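Long-range contact in probable methyltransferase (Bordetella pertussis, PDB 3KTY), which probably transfers methyl groups from S-adenosyl-L-methionine to RNA, as a member of the TrmH family of SPOUT methyltransferases: residues L84-T89 and V121-G126. Residues are numbered along the deposited sequence; the frame is centred on the assembly and turned at random.
Sequences LAFALT and VAIVLG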
ATOM      1  N   LEU A  84      -9.623  21.250   2.268  1.00 38.56           N
ATOM      2  CA  LEU A  84      -8.191  20.988   2.077  1.00 37.81           C
ATOM      3  C   LEU A  84      -8.013  19.809   1.106  1.00 37.06           C
ATOM      4  O   LEU A  84      -8.384  18.673   1.405  1.00 37.24           O
ATOM      5  CB  LEU A  84      -7.495  20.692   3.416  1.00 38.50           C
ATOM      6  CG  LEU A  84      -6.017  20.310   3.269  1.00 44.60           C
ATOM      7  CD1 LEU A  84      -5.219  21.422   2.589  1.00 34.12           C
ATOM      8  CD2 LEU A  84      -5.355  19.886   4.624  1.00 49.38           C
ATOM      9  N   ALA A  85      -7.477  20.096  -0.070  1.00 27.61           N
ATOM     10  CA  ALA A  85      -7.431  19.100  -1.102  1.00 31.36           C
ATOM     11  C   ALA A  85      -6.027  18.900  -1.555  1.00 36.25           C
ATOM     12  O   ALA A  85      -5.364  19.856  -1.931  1.00 43.16           O
ATOM     13  CB  ALA A  85      -8.305  19.479  -2.275  1.00 20.99           C
ATOM     14  N   PHE A  86      -5.575  17.652  -1.526  1.00 32.94           N
ATOM     15  CA  PHE A  86      -4.246  17.337  -2.064  1.00 40.89           C
ATOM     16  C   PHE A  86      -4.291  16.761  -3.462  1.00 35.72           C
ATOM     17  O   PHE A  86      -5.011  15.788  -3.725  1.00 38.60           O
ATOM     18  CB  PHE A  86      -3.502  16.364  -1.149  1.00 31.29           C
ATOM     19  CG  PHE A  86      -3.182  16.931   0.169  1.00 35.71           C
ATOM     20  CD1 PHE A  86      -1.998  17.636   0.353  1.00 36.01           C
ATOM     21  CD2 PHE A  86      -4.058  16.776   1.238  1.00 34.40           C
ATOM     22  CE1 PHE A  86      -1.674  18.157   1.604  1.00 40.14           C
ATOM     23  CE2 PHE A  86      -3.753  17.295   2.504  1.00 31.57           C
ATOM     24  CZ  PHE A  86      -2.564  17.988   2.681  1.00 38.30           C
ATOM     25  N   ALA A  87      -3.531  17.365  -4.360  1.00 32.62           N
ATOM     26  CA  ALA A  87      -3.288  16.744  -5.654  1.00 33.40           C
ATOM     27  C   ALA A  87      -2.180  15.679  -5.509  1.00 41.13           C
ATOM     28  O   ALA A  87      -1.014  16.007  -5.297  1.00 42.90           O
ATOM     29  CB  ALA A  87      -2.869  17.775  -6.645  1.00 23.94           C
ATOM     30  N   LEU A  88      -2.537  14.412  -5.663  1.00 44.81           N
ATOM     31  CA  LEU A  88      -1.558  13.324  -5.612  1.00 45.07           C
ATOM     32  C   LEU A  88      -0.866  13.021  -6.957  1.00 44.57           C
ATOM     33  O   LEU A  88      -1.507  12.715  -7.968  1.00 45.77           O
ATOM     34  CB  LEU A  88      -2.240  12.062  -5.088  1.00 49.91           C
ATOM     35  CG  LEU A  88      -1.278  11.003  -4.557  1.00 51.37           C
ATOM     36  CD1 LEU A  88      -0.050  11.677  -4.003  1.00 54.10           C
ATOM     37  CD2 LEU A  88      -1.942  10.174  -3.494  1.00 42.80           C
ATOM     38  N   THR A  89       0.453  13.080  -6.970  1.00 55.55           N
ATOM     39  CA  THR A  89       1.184  12.841  -8.212  1.00 66.71           C
ATOM     40  C   THR A  89       2.352  11.843  -8.114  1.00 79.63           C
ATOM     41  O   THR A  89       2.750  11.387  -7.017  1.00 78.13           O
ATOM     42  CB  THR A  89       1.751  14.147  -8.730  1.00 66.94           C
ATOM     43  OG1 THR A  89       2.891  14.499  -7.939  1.00 69.92           O
ATOM     44  CG2 THR A  89       0.710  15.263  -8.635  1.00 61.41           C
ATOM     45  N   VAL A 121     -11.285  16.899   3.898  1.00 31.08           N
ATOM     46  CA  VAL A 121     -10.011  16.701   3.248  1.00 34.11           C
ATOM     47  C   VAL A 121     -10.219  15.812   2.062  1.00 27.94           C
ATOM     48  O   VAL A 121     -10.942  14.815   2.133  1.00 28.87           O
ATOM     49  CB  VAL A 121      -8.946  16.067   4.216  1.00 37.02           C
ATOM     50  CG1 VAL A 121      -7.717  15.613   3.439  1.00 33.12           C
ATOM     51  CG2 VAL A 121      -8.546  17.065   5.253  1.00 31.09           C
ATOM     52  N   ALA A 122      -9.575  16.165   0.965  1.00 24.80           N
ATOM     53  CA  ALA A 122      -9.621  15.291  -0.183  1.00 27.41           C
ATOM     54  C   ALA A 122      -8.249  15.012  -0.706  1.00 30.66           C
ATOM     55  O   ALA A 122      -7.361  15.892  -0.735  1.00 25.13           O
ATOM     56  CB  ALA A 122     -10.534  15.861  -1.317  1.00 18.52           C
ATOM     57  N   ILE A 123      -8.102  13.760  -1.126  1.00 35.45           N
ATOM     58  CA  ILE A 123      -6.988  13.317  -1.936  1.00 27.79           C
ATOM     59  C   ILE A 123      -7.453  13.148  -3.356  1.00 25.52           C
ATOM     60  O   ILE A 123      -8.413  12.438  -3.603  1.00 29.71           O
ATOM     61  CB  ILE A 123      -6.506  11.955  -1.463  1.00 36.70           C
ATOM     62  CG1 ILE A 123      -6.185  12.036   0.026  1.00 38.49           C
ATOM     63  CG2 ILE A 123      -5.211  11.567  -2.221  1.00 41.11           C
ATOM     64  CD1 ILE A 123      -5.093  13.027   0.319  1.00 33.17           C
ATOM     65  N   VAL A 124      -6.754  13.784  -4.282  1.00 26.44           N
ATOM     66  CA  VAL A 124      -7.111  13.782  -5.699  1.00 27.57           C
ATOM     67  C   VAL A 124      -6.116  13.055  -6.603  1.00 33.89           C
ATOM     68  O   VAL A 124      -4.965  13.474  -6.736  1.00 34.05           O
ATOM     69  CB  VAL A 124      -7.222  15.252  -6.211  1.00 33.88           C
ATOM     70  CG1 VAL A 124      -7.706  15.307  -7.685  1.00 29.13           C
ATOM     71  CG2 VAL A 124      -8.142  16.075  -5.306  1.00 22.35           C
ATOM     72  N   LEU A 125      -6.568  11.992  -7.254  1.00 37.54           N
ATOM     73  CA  LEU A 125      -5.722  11.205  -8.170  1.00 42.88           C
ATOM     74  C   LEU A 125      -6.136  11.231  -9.632  1.00 38.98           C
ATOM     75  O   LEU A 125      -7.318  11.088  -9.955  1.00 38.26           O
ATOM     76  CB  LEU A 125      -5.796   9.745  -7.799  1.00 43.96           C
ATOM     77  CG  LEU A 125      -5.402   9.366  -6.394  1.00 57.51           C
ATOM     78  CD1 LEU A 125      -6.639   9.443  -5.505  1.00 55.77           C
ATOM     79  CD2 LEU A 125      -4.789   7.941  -6.429  1.00 39.68           C
ATOM     80  N   GLY A 126      -5.148  11.334 -10.508  1.00 40.08           N
ATOM     81  CA  GLY A 126      -5.350  11.097 -11.931  1.00 43.61           C
ATOM     82  C   GLY A 126      -5.194   9.624 -12.262  1.00 52.60           C
ATOM     83  O   GLY A 126      -5.208   8.797 -11.377  1.00 59.42           O
TER
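Phe86 and Ile123 sit abreast on neighbouring parallel strands, and the peptide groups around them lock the two strands together. Phe86 uses both of its backbone polar groups. Its N gives a hydrogen bond to Ala122 O at 2.6 Å, and its O takes one from Val124 N at 2.7 Å. The ladder runs on at both ends, Ala122 N binding Leu84 O and Leu88 N binding Val124 O, each at 2.8 Å. Leu84 O also receives a CA-H...O contact from Val121.

These are two neighbouring strands in the middle of the parallel sheet of an alpha-beta-alpha sandwich, the SPOUT fold of the SpoU family; this domain is the SpoU-type methyltransferase part of a longer protein. Along its other edge 84-89 is bonded to strand 142-145. After 84-89 the chain first passes through short strand 100-101 at the sheet's edge, then enters helix 102-115, which packs on the Leu84, Phe86 and Val121 side chains; helix 157-172 covers Leu88, Ile123 and Leu125 on the same face.

From Ile123 CB the side chain forks. CG2, anti to the backbone N, reaches Leu88 CD2 at 3.8 Å and lies a little farther from Leu88 CB. The other branch leaves through CG1, and a chi2 of -61° bends CD1 back toward strand 84-89, where it rests 4.0 Å from both CB and CD2 of Phe86, oblique to the ring. One residue thus bridges Phe86 and Leu88. At the ring's edge, near its plane, lies Val121 CG1, 4.4 Å from Phe86 CE2. Ala85, Ala122, Ala87 and Val124 line the opposite face.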